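Local coordinates for polyketide synthase (Lyngbya majuscula 19L, PDB 3QIT), which probably hydrolyses the thioester of the finished polyketide chain and promotes its decarboxylation and sulfate loss to leave the terminal alkene of curacin A, at residues V57-H69 with Y76-V88. Numbering follows the deposited sequence.
Sequences VAPDLFGHGRSSH and YSSLTFLAQIDRV
Pro-59 and Leu-61 come closest to Val-88 and Phe-81 of helix 78-91, with CA–CA distances of 7.8 Å and 6.6 Å, and a type II turn from Leu-61 to His-64 follows. Gln-84 illustrates how one amide can hold such a loop by its backbone. Its CG stands anti to the backbone N (chi1 -177°) and the chain runs on extended, which carries the carboxamide across to the loop. There NE2 donates to Asp-60 O at 2.8 Å, while OE1 accepts from Phe-62 N at 2.9 Å, the donor tilted 24° from the carbonyl plane. Ser-67 OG reaches Asp-60 O from the opposite face of its plane, at 2.7 Å. The same Gln-84 amide stacks on the Phe-62 ring, their planes 27° apart, with CD 3.7 Å above the ring and offset toward its rim. Phe-81 presents its ring edge to Phe-62 O, CE1 lying 3.4 Å away; the same oxygen accepts from His-64 ND1. Tyr-76 OH packs on Gly-63 CA at 3.4 Å and bonds to Asp-202. Leu-61 CD2 meets Ile-85 CD1, and Met-104 of helix 104-115 also touches the leucine; beyond Phe-62 lies Met-72 of the second subunit. A leucine in place of Gln-84 would probably leave Phe-62 N and one side of Asp-60 O without their mates, setting the loop freer to shift. Because both ends of the amide bond to backbone atoms, this buried loop-to-helix junction of the alpha/beta hydrolase fold is fixed by polar bonds within an otherwise largely apolar interface.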
loop_
_atom_site.group_PDB
_atom_site.type_symbol
_atom_site.label_atom_id
_atom_site.label_comp_id
_atom_site.label_asym_id
_atom_site.label_seq_id
_atom_site.Cartn_x
_atom_site.Cartn_y
_atom_site.Cartn_z
ATOM N N VAL B 57 22.043 7.954 -12.861
ATOM C CA VAL B 57 21.393 8.128 -11.571
ATOM C C VAL B 57 20.679 6.810 -11.237
ATOM O O VAL B 57 19.891 6.306 -12.038
ATOM C CB VAL B 57 20.354 9.274 -11.626
ATOM C CG1 VAL B 57 19.564 9.338 -10.323
ATOM C CG2 VAL B 57 21.025 10.620 -11.898
ATOM N N ALA B 58 20.956 6.262 -10.045
ATOM C CA ALA B 58 20.375 5.003 -9.624
ATOM C C ALA B 58 19.867 5.192 -8.187
ATOM O O ALA B 58 20.647 5.117 -7.251
ATOM C CB ALA B 58 21.424 3.856 -9.701
ATOM N N PRO B 59 18.562 5.404 -8.014
ATOM C CA PRO B 59 17.989 5.543 -6.655
ATOM C C PRO B 59 18.018 4.214 -5.940
ATOM O O PRO B 59 17.856 3.154 -6.568
ATOM C CB PRO B 59 16.531 5.935 -6.915
ATOM C CG PRO B 59 16.254 5.474 -8.292
ATOM C CD PRO B 59 17.533 5.571 -9.058
ATOM N N ASP B 60 18.231 4.262 -4.624
ATOM C CA ASP B 60 17.951 3.098 -3.790
ATOM C C ASP B 60 16.425 3.080 -3.575
ATOM O O ASP B 60 15.832 4.065 -3.102
ATOM C CB ASP B 60 18.621 3.235 -2.411
ATOM C CG ASP B 60 20.147 3.069 -2.434
ATOM O OD1 ASP B 60 20.701 2.246 -3.189
ATOM O OD2 ASP B 60 20.811 3.777 -1.643
ATOM N N LEU B 61 15.767 1.970 -3.861
ATOM C CA LEU B 61 14.343 1.862 -3.548
ATOM C C LEU B 61 14.167 1.904 -2.030
ATOM O O LEU B 61 15.108 1.545 -1.303
ATOM C CB LEU B 61 13.769 0.578 -4.156
ATOM C CG LEU B 61 13.784 0.513 -5.686
ATOM C CD1 LEU B 61 13.292 -0.866 -6.142
ATOM C CD2 LEU B 61 12.934 1.660 -6.296
ATOM N N PHE B 62 13.012 2.364 -1.536
ATOM C CA PHE B 62 12.814 2.407 -0.070
ATOM C C PHE B 62 13.069 1.034 0.533
ATOM O O PHE B 62 12.772 0.002 -0.088
ATOM C CB PHE B 62 11.406 2.875 0.314
ATOM C CG PHE B 62 11.189 4.375 0.162
ATOM C CD1 PHE B 62 12.057 5.293 0.753
ATOM C CD2 PHE B 62 10.097 4.841 -0.546
ATOM C CE1 PHE B 62 11.835 6.712 0.591
ATOM C CE2 PHE B 62 9.859 6.218 -0.694
ATOM C CZ PHE B 62 10.733 7.151 -0.127
ATOM N N GLY B 63 13.679 1.029 1.714
ATOM C CA GLY B 63 14.086 -0.211 2.370
ATOM C C GLY B 63 15.363 -0.863 1.850
ATOM O O GLY B 63 15.791 -1.876 2.387
ATOM N N HIS B 64 15.968 -0.290 0.805
ATOM C CA HIS B 64 17.164 -0.864 0.171
ATOM C C HIS B 64 18.301 0.137 0.293
ATOM O O HIS B 64 18.071 1.340 0.424
ATOM C CB HIS B 64 16.930 -1.069 -1.334
ATOM C CG HIS B 64 15.919 -2.132 -1.662
ATOM N ND1 HIS B 64 14.562 -1.972 -1.466
ATOM C CD2 HIS B 64 16.080 -3.358 -2.207
ATOM C CE1 HIS B 64 13.927 -3.062 -1.872
ATOM N NE2 HIS B 64 14.827 -3.926 -2.313
ATOM N N GLY B 65 19.530 -0.358 0.257
ATOM C CA GLY B 65 20.715 0.520 0.167
ATOM C C GLY B 65 20.753 1.508 1.317
ATOM O O GLY B 65 20.615 1.116 2.473
ATOM N N ARG B 66 20.863 2.790 0.994
ATOM C CA ARG B 66 20.829 3.860 2.006
ATOM C C ARG B 66 19.531 4.665 2.075
ATOM O O ARG B 66 19.447 5.649 2.823
ATOM C CB ARG B 66 22.035 4.808 1.789
ATOM C CG ARG B 66 23.406 4.154 1.990
ATOM C CD ARG B 66 23.710 3.963 3.476
ATOM N NE ARG B 66 24.894 3.135 3.722
ATOM C CZ ARG B 66 26.150 3.577 3.762
ATOM N NH1 ARG B 66 26.434 4.860 3.523
ATOM N NH2 ARG B 66 27.127 2.736 4.052
ATOM N N SER B 67 18.490 4.241 1.338
ATOM C CA SER B 67 17.199 4.900 1.476
ATOM C C SER B 67 16.509 4.490 2.791
ATOM O O SER B 67 16.816 3.435 3.362
ATOM C CB SER B 67 16.256 4.602 0.299
ATOM O OG SER B 67 16.655 5.328 -0.846
ATOM N N SER B 68 15.599 5.341 3.264
ATOM C CA SER B 68 14.848 5.054 4.505
ATOM C C SER B 68 14.152 3.720 4.484
ATOM O O SER B 68 13.686 3.253 3.438
ATOM C CB SER B 68 13.752 6.109 4.727
ATOM O OG SER B 68 14.336 7.348 4.888
ATOM N N HIS B 69 14.038 3.127 5.675
ATOM C CA HIS B 69 13.106 2.005 5.856
ATOM C C HIS B 69 11.734 2.600 6.149
ATOM O O HIS B 69 11.628 3.635 6.849
ATOM C CB HIS B 69 13.538 1.128 7.027
ATOM C CG HIS B 69 14.854 0.442 6.819
ATOM N ND1 HIS B 69 15.326 -0.540 7.664
ATOM C CD2 HIS B 69 15.794 0.599 5.855
ATOM C CE1 HIS B 69 16.503 -0.955 7.230
ATOM N NE2 HIS B 69 16.815 -0.271 6.142
ATOM N N TYR B 76 5.234 -0.836 2.027
ATOM C CA TYR B 76 6.002 -1.482 0.953
ATOM C C TYR B 76 5.040 -2.099 -0.053
ATOM O O TYR B 76 4.351 -3.098 0.231
ATOM C CB TYR B 76 6.942 -2.558 1.517
ATOM C CG TYR B 76 8.131 -2.015 2.275
ATOM C CD1 TYR B 76 9.148 -1.327 1.616
ATOM C CD2 TYR B 76 8.243 -2.193 3.653
ATOM C CE1 TYR B 76 10.248 -0.835 2.314
ATOM C CE2 TYR B 76 9.337 -1.686 4.374
ATOM C CZ TYR B 76 10.319 -1.004 3.704
ATOM O OH TYR B 76 11.396 -0.561 4.439
ATOM N N SER B 77 4.961 -1.480 -1.222
ATOM C CA SER B 77 4.067 -1.938 -2.286
ATOM C C SER B 77 4.661 -1.457 -3.597
ATOM O O SER B 77 5.484 -0.515 -3.602
ATOM C CB SER B 77 2.664 -1.347 -2.101
ATOM O OG SER B 77 2.673 0.082 -2.216
ATOM N N SER B 78 4.250 -2.074 -4.703
ATOM C CA SER B 78 4.672 -1.595 -6.020
ATOM C C SER B 78 4.249 -0.137 -6.230
ATOM O O SER B 78 5.004 0.636 -6.816
ATOM C CB SER B 78 4.119 -2.474 -7.142
ATOM O OG SER B 78 2.738 -2.709 -6.958
ATOM N N LEU B 79 3.066 0.238 -5.745
ATOM C CA LEU B 79 2.589 1.636 -5.900
ATOM C C LEU B 79 3.516 2.637 -5.179
ATOM O O LEU B 79 3.863 3.683 -5.722
ATOM C CB LEU B 79 1.144 1.814 -5.415
ATOM C CG LEU B 79 0.561 3.229 -5.604
ATOM C CD1 LEU B 79 0.384 3.592 -7.087
ATOM C CD2 LEU B 79 -0.767 3.399 -4.867
ATOM N N THR B 80 3.894 2.320 -3.938
ATOM C CA THR B 80 4.895 3.112 -3.230
ATOM C C THR B 80 6.195 3.243 -4.018
ATOM O O THR B 80 6.704 4.352 -4.189
ATOM C CB THR B 80 5.183 2.532 -1.838
ATOM O OG1 THR B 80 4.018 2.701 -1.016
ATOM C CG2 THR B 80 6.396 3.221 -1.201
ATOM N N PHE B 81 6.744 2.126 -4.513
ATOM C CA PHE B 81 7.961 2.249 -5.342
ATOM C C PHE B 81 7.731 3.075 -6.601
ATOM O O PHE B 81 8.628 3.826 -7.038
ATOM C CB PHE B 81 8.532 0.872 -5.720
ATOM C CG PHE B 81 9.025 0.065 -4.529
ATOM C CD1 PHE B 81 9.818 0.656 -3.539
ATOM C CD2 PHE B 81 8.752 -1.297 -4.432
ATOM C CE1 PHE B 81 10.292 -0.071 -2.458
ATOM C CE2 PHE B 81 9.215 -2.046 -3.336
ATOM C CZ PHE B 81 9.995 -1.434 -2.346
ATOM N N LEU B 82 6.563 2.925 -7.221
ATOM C CA LEU B 82 6.265 3.713 -8.417
ATOM C C LEU B 82 6.198 5.201 -8.096
ATOM O O LEU B 82 6.719 6.023 -8.839
ATOM C CB LEU B 82 4.963 3.251 -9.056
ATOM C CG LEU B 82 5.110 1.958 -9.837
ATOM C CD1 LEU B 82 3.742 1.503 -10.338
ATOM C CD2 LEU B 82 6.099 2.125 -10.985
ATOM N N ALA B 83 5.564 5.547 -6.976
ATOM C CA ALA B 83 5.485 6.944 -6.572
ATOM C C ALA B 83 6.881 7.507 -6.289
ATOM O O ALA B 83 7.150 8.688 -6.532
ATOM C CB ALA B 83 4.557 7.103 -5.317
ATOM N N GLN B 84 7.738 6.684 -5.683
ATOM C CA GLN B 84 9.106 7.062 -5.382
ATOM C C GLN B 84 9.853 7.356 -6.684
ATOM O O GLN B 84 10.558 8.360 -6.771
ATOM C CB GLN B 84 9.828 5.917 -4.621
ATOM C CG GLN B 84 11.254 6.265 -4.206
ATOM C CD GLN B 84 12.068 5.053 -3.716
ATOM O OE1 GLN B 84 11.543 3.944 -3.506
ATOM N NE2 GLN B 84 13.363 5.282 -3.519
ATOM N N ILE B 85 9.739 6.454 -7.665
ATOM C CA ILE B 85 10.405 6.686 -8.972
ATOM C C ILE B 85 9.855 7.954 -9.688
ATOM O O ILE B 85 10.628 8.740 -10.226
ATOM C CB ILE B 85 10.347 5.454 -9.878
ATOM C CG1 ILE B 85 11.150 4.319 -9.255
ATOM C CG2 ILE B 85 10.886 5.771 -11.310
ATOM C CD1 ILE B 85 10.818 2.963 -9.819
ATOM N N ASP B 86 8.540 8.144 -9.667
ATOM C CA ASP B 86 7.905 9.373 -10.214
ATOM C C ASP B 86 8.492 10.614 -9.531
ATOM O O ASP B 86 8.827 11.607 -10.195
ATOM C CB ASP B 86 6.394 9.326 -9.995
ATOM C CG ASP B 86 5.598 10.221 -10.962
ATOM O OD1 ASP B 86 6.050 10.470 -12.108
ATOM O OD2 ASP B 86 4.485 10.644 -10.572
ATOM N N ARG B 87 8.630 10.565 -8.206
ATOM C CA ARG B 87 9.245 11.683 -7.480
ATOM C C ARG B 87 10.686 11.966 -7.941
ATOM O O ARG B 87 11.065 13.126 -8.113
ATOM C CB ARG B 87 9.211 11.421 -5.969
ATOM C CG ARG B 87 9.864 12.516 -5.143
ATOM C CD ARG B 87 9.090 13.829 -5.303
ATOM N NE ARG B 87 9.716 14.924 -4.574
ATOM C CZ ARG B 87 10.646 15.725 -5.086
ATOM N NH1 ARG B 87 11.062 15.556 -6.341
ATOM N NH2 ARG B 87 11.154 16.704 -4.349
ATOM N N VAL B 88 11.472 10.904 -8.154
ATOM C CA VAL B 88 12.852 11.038 -8.622
ATOM C C VAL B 88 12.877 11.695 -10.010
ATOM O O VAL B 88 13.674 12.611 -10.256
ATOM C CB VAL B 88 13.575 9.660 -8.689
ATOM C CG1 VAL B 88 14.931 9.830 -9.360
ATOM C CG2 VAL B 88 13.763 9.071 -7.272
#